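Local coordinates for Asp/Glu-specific dipeptidyl-peptidase (Flavobacterium psychrophilum, PDB 5JXF), which removes dipeptides from the N-terminus of oligopeptides as a serine protease of family S46, cutting strictly after aspartate or glutamate at the P1 position, at residues N655-G660 against G675-R680; Q438-R443 against G517-V522. All coordinates share one frame; numbering follows the deposited sequence.

Overall arrangement
Of the two contacts, one lies at the dipeptide pocket and the other is a distant packing of helices. Interaction 1 (655-660 against 675-680) is inside the protein, its centre about 10 Å from the centre of the chain, and supplies much of the pocket in which the P1 aspartate of a bound Arg-Asp dipeptide meets Arg680. Interaction 2 (438-443 against 517-522) has its centre about 34 Å from that of the chain, away from the catalytic residues and the dipeptide. The centres of interaction 1 and interaction 2 are about 44 Å apart, and the nearest atoms of interaction 1 and interaction 2 about 27 Å apart. In sequence interaction 2 is complete before interaction 1 begins.

Interaction 1 (N655-G660 against G675-R680); sequences NHTTGG and GLNFDR. With ASP (aspartic acid), chain F; ARG (arginine), chain E.
The side chains of Thr657 and Arg680 run antiparallel alongside one another, and the arginine can be followed outward. Its CB lies 3.9 Å from OD2 of the bound aspartate. CG comes closer to that OD2 (3.2 Å) and passes 3.6 Å from Thr657 OG1; CD is equally near the carbonyl oxygen of Thr657. There the chain bends (chi3 -87°), which turns the guanidinium so that its edge, in plane, meets the ligand carboxylate. Two bonds grip that group: Arg680 NE gives its hydrogen to OD2 at 2.8 Å (156°), and NH2 gives one to OD1 at 2.8 Å (157°), consistent with a role, inferred from relatives, in selecting Asp or Glu at P1. One guanidinium face lies against Thr658, whose OG1 approaches it while bonded to Asp688; NH1 is held by Ser687. With this arginine cut back to an alanine, the ligand carboxylate would probably lose both bonds and its charged mate, and the flank of Thr657 its cover.

Thr657 CG2 lies 4.0 Å from Asn677 ND2. A water joins the segments by accepting from Asn677 ND2, bonding Thr657 OG1 and, weakly, donating to Asp679 O, while Asn677 OD1 is engaged by Asn698. Along the dipeptide, Gly660 N donates to the aspartate O, and the backbone N of Ser662, the nucleophile by similarity, is also hydrogen-bonded to the bound aspartate. Asp679 OD1 accepts from the N of the bound arginine at 2.9 Å; Asp679 also forms a salt bridge with Arg233.

Phe678 and Asp679 make a classic beta bulge facing Val699. Segment 675-680 ends strand 673-680, which runs between antiparallel strands 665-667 and 698-702; the 655-660 loop leads from strand 648-653 toward strand 665-667 and crosses the strand end almost at right angles.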
ATOM      1  N   ASN A 655      -2.697 -20.416 -11.621  1.00 43.39           N
ATOM      2  CA  ASN A 655      -3.895 -20.880 -12.317  1.00 45.97           C
ATOM      3  C   ASN A 655      -4.639 -19.717 -12.964  1.00 48.59           C
ATOM      4  O   ASN A 655      -4.762 -18.648 -12.388  1.00 53.85           O
ATOM      5  CB  ASN A 655      -4.833 -21.616 -11.357  1.00 33.36           C
ATOM      6  CG  ASN A 655      -4.141 -22.697 -10.574  1.00 52.60           C
ATOM      7  OD1 ASN A 655      -3.869 -23.775 -11.095  1.00 59.83           O
ATOM      8  ND2 ASN A 655      -3.881 -22.431  -9.298  1.00 49.83           N
ATOM      9  N   HIS A 656      -5.153 -19.938 -14.164  1.00 52.33           N
ATOM     10  CA  HIS A 656      -5.864 -18.898 -14.883  1.00 49.54           C
ATOM     11  C   HIS A 656      -7.351 -18.991 -14.590  1.00 53.74           C
ATOM     12  O   HIS A 656      -8.008 -19.946 -15.000  1.00 51.84           O
ATOM     13  CB  HIS A 656      -5.597 -19.024 -16.386  1.00 52.13           C
ATOM     14  CG  HIS A 656      -6.119 -17.880 -17.203  1.00 56.93           C
ATOM     15  ND1 HIS A 656      -6.120 -17.890 -18.584  1.00 61.99           N
ATOM     16  CD2 HIS A 656      -6.660 -16.692 -16.839  1.00 54.66           C
ATOM     17  CE1 HIS A 656      -6.639 -16.763 -19.032  1.00 55.09           C
ATOM     18  NE2 HIS A 656      -6.980 -16.020 -17.994  1.00 56.49           N
ATOM     19  N   THR A 657      -7.877 -17.987 -13.895  1.00 48.68           N
ATOM     20  CA  THR A 657      -9.285 -17.930 -13.508  1.00 45.96           C
ATOM     21  C   THR A 657      -9.961 -16.633 -13.923  1.00 47.49           C
ATOM     22  O   THR A 657      -9.301 -15.704 -14.384  1.00 49.66           O
ATOM     23  CB  THR A 657      -9.452 -18.074 -11.980  1.00 46.32           C
ATOM     24  OG1 THR A 657      -8.639 -17.094 -11.328  1.00 47.25           O
ATOM     25  CG2 THR A 657      -9.034 -19.463 -11.509  1.00 38.50           C
ATOM     26  N   THR A 658     -11.277 -16.561 -13.738  1.00 45.37           N
ATOM     27  CA  THR A 658     -12.014 -15.315 -13.963  1.00 47.85           C
ATOM     28  C   THR A 658     -13.305 -15.425 -13.142  1.00 44.05           C
ATOM     29  O   THR A 658     -13.499 -16.422 -12.452  1.00 47.11           O
ATOM     30  CB  THR A 658     -12.263 -15.064 -15.490  1.00 40.32           C
ATOM     31  OG1 THR A 658     -12.824 -13.759 -15.715  1.00 43.50           O
ATOM     32  CG2 THR A 658     -13.175 -16.116 -16.081  1.00 40.70           C
ATOM     33  N   GLY A 659     -14.173 -14.416 -13.191  1.00 41.11           N
ATOM     34  CA  GLY A 659     -15.435 -14.483 -12.469  1.00 35.15           C
ATOM     35  C   GLY A 659     -16.222 -15.740 -12.919  1.00 34.91           C
ATOM     36  O   GLY A 659     -16.281 -16.037 -14.112  1.00 34.98           O
ATOM     37  N   GLY A 660     -16.797 -16.464 -11.969  1.00 37.86           N
ATOM     38  CA  GLY A 660     -17.357 -17.782 -12.229  1.00 44.31           C
ATOM     39  C   GLY A 660     -16.554 -18.870 -11.536  1.00 51.44           C
ATOM     40  O   GLY A 660     -17.106 -19.906 -11.143  1.00 49.92           O
ATOM     41  N   GLY A 675      -7.197 -26.097  -1.563  1.00 36.84           N
ATOM     42  CA  GLY A 675      -7.576 -24.698  -1.564  1.00 36.29           C
ATOM     43  C   GLY A 675      -8.972 -24.453  -2.104  1.00 42.52           C
ATOM     44  O   GLY A 675      -9.579 -25.316  -2.771  1.00 39.41           O
ATOM     45  N   LEU A 676      -9.491 -23.274  -1.798  1.00 41.95           N
ATOM     46  CA  LEU A 676     -10.776 -22.819  -2.325  1.00 42.14           C
ATOM     47  C   LEU A 676     -10.599 -21.484  -3.038  1.00 41.15           C
ATOM     48  O   LEU A 676     -10.327 -20.473  -2.387  1.00 37.87           O
ATOM     49  CB  LEU A 676     -11.775 -22.712  -1.182  1.00 39.96           C
ATOM     50  CG  LEU A 676     -13.108 -22.017  -1.390  1.00 43.45           C
ATOM     51  CD1 LEU A 676     -13.984 -22.783  -2.379  1.00 42.74           C
ATOM     52  CD2 LEU A 676     -13.771 -21.910  -0.045  1.00 35.57           C
ATOM     53  N   ASN A 677     -10.716 -21.483  -4.370  1.00 35.07           N
ATOM     54  CA  ASN A 677     -10.471 -20.283  -5.161  1.00 40.87           C
ATOM     55  C   ASN A 677     -11.475 -19.188  -4.882  1.00 39.51           C
ATOM     56  O   ASN A 677     -12.649 -19.472  -4.660  1.00 45.17           O
ATOM     57  CB  ASN A 677     -10.476 -20.612  -6.643  1.00 39.37           C
ATOM     58  CG  ASN A 677     -10.121 -19.432  -7.498  1.00 42.48           C
ATOM     59  OD1 ASN A 677      -8.957 -19.025  -7.547  1.00 43.30           O
ATOM     60  ND2 ASN A 677     -11.117 -18.870  -8.196  1.00 36.97           N
ATOM     61  N   PHE A 678     -11.023 -17.931  -4.875  1.00 38.05           N
ATOM     62  CA  PHE A 678     -11.975 -16.856  -4.615  1.00 31.42           C
ATOM     63  C   PHE A 678     -11.636 -15.476  -5.158  1.00 39.23           C
ATOM     64  O   PHE A 678     -12.486 -14.588  -5.113  1.00 41.23           O
ATOM     65  CB  PHE A 678     -12.253 -16.758  -3.114  1.00 31.68           C
ATOM     66  CG  PHE A 678     -11.159 -16.089  -2.305  1.00 41.15           C
ATOM     67  CD1 PHE A 678     -10.047 -16.809  -1.875  1.00 39.77           C
ATOM     68  CD2 PHE A 678     -11.285 -14.760  -1.905  1.00 47.93           C
ATOM     69  CE1 PHE A 678      -9.061 -16.208  -1.079  1.00 40.65           C
ATOM     70  CE2 PHE A 678     -10.294 -14.135  -1.112  1.00 48.38           C
ATOM     71  CZ  PHE A 678      -9.186 -14.859  -0.698  1.00 38.95           C
ATOM     72  N   ASP A 679     -10.446 -15.288  -5.724  1.00 34.34           N
ATOM     73  CA  ASP A 679     -10.128 -13.992  -6.295  1.00 34.56           C
ATOM     74  C   ASP A 679      -8.931 -14.055  -7.217  1.00 39.62           C
ATOM     75  O   ASP A 679      -8.354 -15.120  -7.413  1.00 38.48           O
ATOM     76  CB  ASP A 679      -9.842 -12.971  -5.177  1.00 47.27           C
ATOM     77  CG  ASP A 679     -10.367 -11.580  -5.510  1.00 47.71           C
ATOM     78  OD1 ASP A 679     -10.700 -11.331  -6.687  1.00 43.02           O
ATOM     79  OD2 ASP A 679     -10.443 -10.732  -4.596  1.00 44.97           O
ATOM     80  N   ARG A 680      -8.556 -12.895  -7.757  1.00 37.82           N
ATOM     81  CA  ARG A 680      -7.294 -12.712  -8.470  1.00 42.08           C
ATOM     82  C   ARG A 680      -6.548 -11.558  -7.834  1.00 43.53           C
ATOM     83  O   ARG A 680      -7.168 -10.690  -7.222  1.00 45.72           O
ATOM     84  CB  ARG A 680      -7.515 -12.401  -9.945  1.00 41.28           C
ATOM     85  CG  ARG A 680      -7.944 -13.581 -10.816  1.00 39.22           C
ATOM     86  CD  ARG A 680      -8.344 -13.057 -12.152  1.00 41.33           C
ATOM     87  NE  ARG A 680      -9.748 -12.669 -12.142  1.00 47.87           N
ATOM     88  CZ  ARG A 680     -10.334 -11.960 -13.098  1.00 49.81           C
ATOM     89  NH1 ARG A 680      -9.614 -11.526 -14.120  1.00 47.88           N
ATOM     90  NH2 ARG A 680     -11.632 -11.676 -13.022  1.00 49.44           N
TER
HETATM   91  N   ASP F 802     -14.186 -13.117  -7.534  1.00 92.63           N
HETATM   92  CA  ASP F 802     -14.464 -13.666  -8.866  1.00106.35           C
HETATM   93  C   ASP F 802     -15.744 -14.478  -8.961  1.00100.90           C
HETATM   94  O   ASP F 802     -15.769 -15.547  -9.578  1.00102.92           O
HETATM   95  CB  ASP F 802     -13.278 -14.520  -9.346  1.00125.56           C
HETATM   96  CG  ASP F 802     -12.187 -13.698 -10.021  1.00138.94           C
HETATM   97  OD1 ASP F 802     -12.485 -12.587 -10.492  1.00134.15           O
HETATM   98  OD2 ASP F 802     -11.030 -14.168 -10.097  1.00159.74           O
HETATM   99  N   ARG E 801     -13.287 -10.182  -5.990  1.00 73.38           N
HETATM  100  CA  ARG E 801     -14.098 -11.379  -5.815  1.00 76.34           C
HETATM  101  C   ARG E 801     -14.532 -11.877  -7.199  1.00 82.31           C
HETATM  102  O   ARG E 801     -15.144 -11.134  -7.959  1.00 78.78           O
HETATM  103  CB  ARG E 801     -15.310 -11.091  -4.921  1.00 69.79           C
HETATM  104  CG  ARG E 801     -14.956 -10.720  -3.472  1.00 73.87           C
HETATM  105  CD  ARG E 801     -16.201 -10.352  -2.661  1.00 69.92           C
HETATM  106  NE  ARG E 801     -16.922  -9.230  -3.255  1.00 62.69           N
HETATM  107  CZ  ARG E 801     -16.718  -7.949  -2.934  1.00 68.93           C
HETATM  108  NH1 ARG E 801     -15.817  -7.622  -2.009  1.00 82.54           N
HETATM  109  NH2 ARG E 801     -17.422  -6.989  -3.533  1.00 60.08           N
HETATM  110  O   HOH W   1     -10.397 -16.215  -9.365  1.00 40.17           O

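Interaction 2 (Q438-R443 against G517-V522); sequences QAFNDR and GDAKAV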
ATOM      1  N   GLN A 438     -52.758 -11.811 -22.706  1.00 85.28           N
ATOM      2  CA  GLN A 438     -52.603 -12.879 -21.722  1.00 86.85           C
ATOM      3  C   GLN A 438     -51.139 -13.017 -21.314  1.00 81.47           C
ATOM      4  O   GLN A 438     -50.834 -13.308 -20.159  1.00 75.75           O
ATOM      5  CB  GLN A 438     -53.136 -14.213 -22.255  1.00 83.98           C
ATOM      6  CG  GLN A 438     -53.602 -15.154 -21.148  1.00 89.02           C
ATOM      7  CD  GLN A 438     -53.929 -16.558 -21.643  1.00 98.18           C
ATOM      8  OE1 GLN A 438     -53.415 -17.012 -22.669  1.00 97.31           O
ATOM      9  NE2 GLN A 438     -54.789 -17.253 -20.908  1.00101.36           N
ATOM     10  N   ALA A 439     -50.246 -12.808 -22.276  1.00 79.17           N
ATOM     11  CA  ALA A 439     -48.818 -12.819 -22.016  1.00 77.61           C
ATOM     12  C   ALA A 439     -48.440 -11.647 -21.108  1.00 81.30           C
ATOM     13  O   ALA A 439     -47.603 -11.786 -20.214  1.00 73.91           O
ATOM     14  CB  ALA A 439     -48.043 -12.761 -23.318  1.00 71.61           C
ATOM     15  N   PHE A 440     -49.071 -10.498 -21.347  1.00 87.14           N
ATOM     16  CA  PHE A 440     -48.868  -9.313 -20.520  1.00 84.20           C
ATOM     17  C   PHE A 440     -49.172  -9.609 -19.056  1.00 81.15           C
ATOM     18  O   PHE A 440     -48.323  -9.431 -18.178  1.00 75.85           O
ATOM     19  CB  PHE A 440     -49.746  -8.152 -21.016  1.00 85.70           C
ATOM     20  CG  PHE A 440     -49.726  -6.946 -20.115  1.00 90.39           C
ATOM     21  CD1 PHE A 440     -48.729  -5.992 -20.235  1.00 89.47           C
ATOM     22  CD2 PHE A 440     -50.706  -6.765 -19.147  1.00 91.79           C
ATOM     23  CE1 PHE A 440     -48.705  -4.883 -19.401  1.00 89.75           C
ATOM     24  CE2 PHE A 440     -50.685  -5.661 -18.311  1.00 90.71           C
ATOM     25  CZ  PHE A 440     -49.687  -4.717 -18.441  1.00 89.34           C
ATOM     26  N   ASN A 441     -50.393 -10.065 -18.806  1.00 81.91           N
ATOM     27  CA  ASN A 441     -50.851 -10.326 -17.453  1.00 82.95           C
ATOM     28  C   ASN A 441     -50.127 -11.490 -16.787  1.00 84.51           C
ATOM     29  O   ASN A 441     -50.055 -11.552 -15.561  1.00 81.00           O
ATOM     30  CB  ASN A 441     -52.354 -10.585 -17.452  1.00 83.16           C
ATOM     31  CG  ASN A 441     -53.158  -9.349 -17.807  1.00 89.24           C
ATOM     32  OD1 ASN A 441     -52.866  -8.242 -17.341  1.00 93.43           O
ATOM     33  ND2 ASN A 441     -54.182  -9.532 -18.636  1.00 91.08           N
ATOM     34  N   ASP A 442     -49.596 -12.411 -17.583  1.00 83.41           N
ATOM     35  CA  ASP A 442     -48.796 -13.497 -17.031  1.00 81.98           C
ATOM     36  C   ASP A 442     -47.474 -12.948 -16.496  1.00 82.57           C
ATOM     37  O   ASP A 442     -47.095 -13.201 -15.345  1.00 79.22           O
ATOM     38  CB  ASP A 442     -48.546 -14.585 -18.081  1.00 82.71           C
ATOM     39  CG  ASP A 442     -49.655 -15.627 -18.115  1.00 88.87           C
ATOM     40  OD1 ASP A 442     -50.224 -15.924 -17.043  1.00 95.26           O
ATOM     41  OD2 ASP A 442     -49.964 -16.143 -19.210  1.00 84.69           O
ATOM     42  N   ARG A 443     -46.784 -12.177 -17.331  1.00 85.88           N
ATOM     43  CA  ARG A 443     -45.489 -11.629 -16.951  1.00 83.77           C
ATOM     44  C   ARG A 443     -45.624 -10.431 -16.010  1.00 79.82           C
ATOM     45  O   ARG A 443     -44.671 -10.082 -15.309  1.00 73.30           O
ATOM     46  CB  ARG A 443     -44.691 -11.254 -18.198  1.00 80.97           C
ATOM     47  CG  ARG A 443     -44.308 -12.473 -19.021  1.00 79.62           C
ATOM     48  CD  ARG A 443     -43.427 -12.128 -20.205  1.00 86.59           C
ATOM     49  NE  ARG A 443     -43.137 -13.315 -21.009  1.00 94.70           N
ATOM     50  CZ  ARG A 443     -42.495 -13.298 -22.174  1.00 93.26           C
ATOM     51  NH1 ARG A 443     -42.065 -12.149 -22.683  1.00 86.66           N
ATOM     52  NH2 ARG A 443     -42.285 -14.433 -22.832  1.00 96.68           N
ATOM     53  N   GLY A 517     -55.586  -4.637 -12.164  1.00 98.28           N
ATOM     54  CA  GLY A 517     -56.626  -4.531 -13.178  1.00102.19           C
ATOM     55  C   GLY A 517     -56.308  -5.193 -14.509  1.00102.78           C
ATOM     56  O   GLY A 517     -55.359  -5.968 -14.623  1.00100.90           O
ATOM     57  N   ASP A 518     -57.112  -4.880 -15.524  1.00108.00           N
ATOM     58  CA  ASP A 518     -56.936  -5.446 -16.863  1.00109.01           C
ATOM     59  C   ASP A 518     -55.710  -4.857 -17.567  1.00109.20           C
ATOM     60  O   ASP A 518     -55.103  -3.908 -17.072  1.00109.05           O
ATOM     61  CB  ASP A 518     -58.194  -5.224 -17.710  1.00111.98           C
ATOM     62  CG  ASP A 518     -58.601  -3.763 -17.779  1.00116.19           C
ATOM     63  OD1 ASP A 518     -57.839  -2.905 -17.277  1.00118.07           O
ATOM     64  OD2 ASP A 518     -59.673  -3.468 -18.352  1.00117.14           O
ATOM     65  N   ALA A 519     -55.372  -5.412 -18.730  1.00108.05           N
ATOM     66  CA  ALA A 519     -54.090  -5.138 -19.388  1.00109.75           C
ATOM     67  C   ALA A 519     -53.920  -3.709 -19.838  1.00110.24           C
ATOM     68  O   ALA A 519     -52.829  -3.166 -19.698  1.00111.34           O
ATOM     69  CB  ALA A 519     -53.900  -6.041 -20.571  1.00112.49           C
ATOM     70  N   LYS A 520     -54.966  -3.125 -20.428  1.00110.79           N
ATOM     71  CA  LYS A 520     -54.964  -1.700 -20.752  1.00108.36           C
ATOM     72  C   LYS A 520     -54.941  -0.905 -19.442  1.00105.93           C
ATOM     73  O   LYS A 520     -54.099  -1.189 -18.620  1.00109.98           O
ATOM     74  CB  LYS A 520     -56.162  -1.334 -21.629  1.00107.85           C
ATOM     75  CG  LYS A 520     -55.952  -1.670 -23.102  1.00104.46           C
ATOM     76  N   ALA A 521     -55.839   0.064 -19.244  1.00102.88           N
ATOM     77  CA  ALA A 521     -55.983   0.819 -17.972  1.00104.09           C
ATOM     78  C   ALA A 521     -54.733   0.852 -17.065  1.00101.86           C
ATOM     79  O   ALA A 521     -54.210   1.922 -16.746  1.00104.25           O
ATOM     80  CB  ALA A 521     -57.168   0.266 -17.181  1.00104.44           C
ATOM     81  N   VAL A 522     -54.283  -0.339 -16.658  1.00 98.16           N
ATOM     82  CA  VAL A 522     -52.975  -0.571 -16.029  1.00 98.06           C
ATOM     83  C   VAL A 522     -51.860   0.042 -16.870  1.00 95.19           C
ATOM     84  O   VAL A 522     -50.985   0.717 -16.341  1.00 92.76           O
ATOM     85  CB  VAL A 522     -52.685  -2.095 -15.847  1.00 95.93           C
ATOM     86  CG1 VAL A 522     -51.183  -2.357 -15.763  1.00 90.33           C
ATOM     87  CG2 VAL A 522     -53.406  -2.651 -14.630  1.00 98.39           C
TER
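Phe440 reaches from helix 437-450 to Ala519 and Val522 of segment 517-522, an example of one aromatic ring doing most of the work between two helices. The apolar contacts come first. With CG anti to the backbone N (chi1 173°), the ring extends toward the other segment, where its CD2 comes to 3.6 Å from Ala519 CB. Farther along the same side of the ring, Phe440 CZ is met at the edge, in plane, by Val522 CG1 at 3.9 Å. The two side chains cross obliquely, and the valine methyl touches the rim instead of covering a face.

Polar groups take part by proximity, without hydrogen bonds across the contact. The carbonyl oxygen of Ala519 lies 3.6 Å from Phe440 CE2, approaching the ring obliquely. Asn441, one residue on, lays its amide against the same alanine: Asn441 OD1 is 3.9 Å from Ala519 CA and ND2 is 4.0 Å from Ala519 CB. This oxygen is buried by the contact and finds no hydrogen-bonding partner in the model.

The backbones approach most closely at Asn441 and Ala519, whose CA atoms are 6.4 Å apart. Helix 417-435 contributes a third surface, with Phe432 touching Ala519 and Val431 touching Ala439. The arrangement is helix-helix packing, a phenylalanine set against alanine and valine, within the all-helical region that spans helices 295-325 to 547-571 and that, in S46 dipeptidyl-peptidases, accompanies the beta-sheet catalytic part.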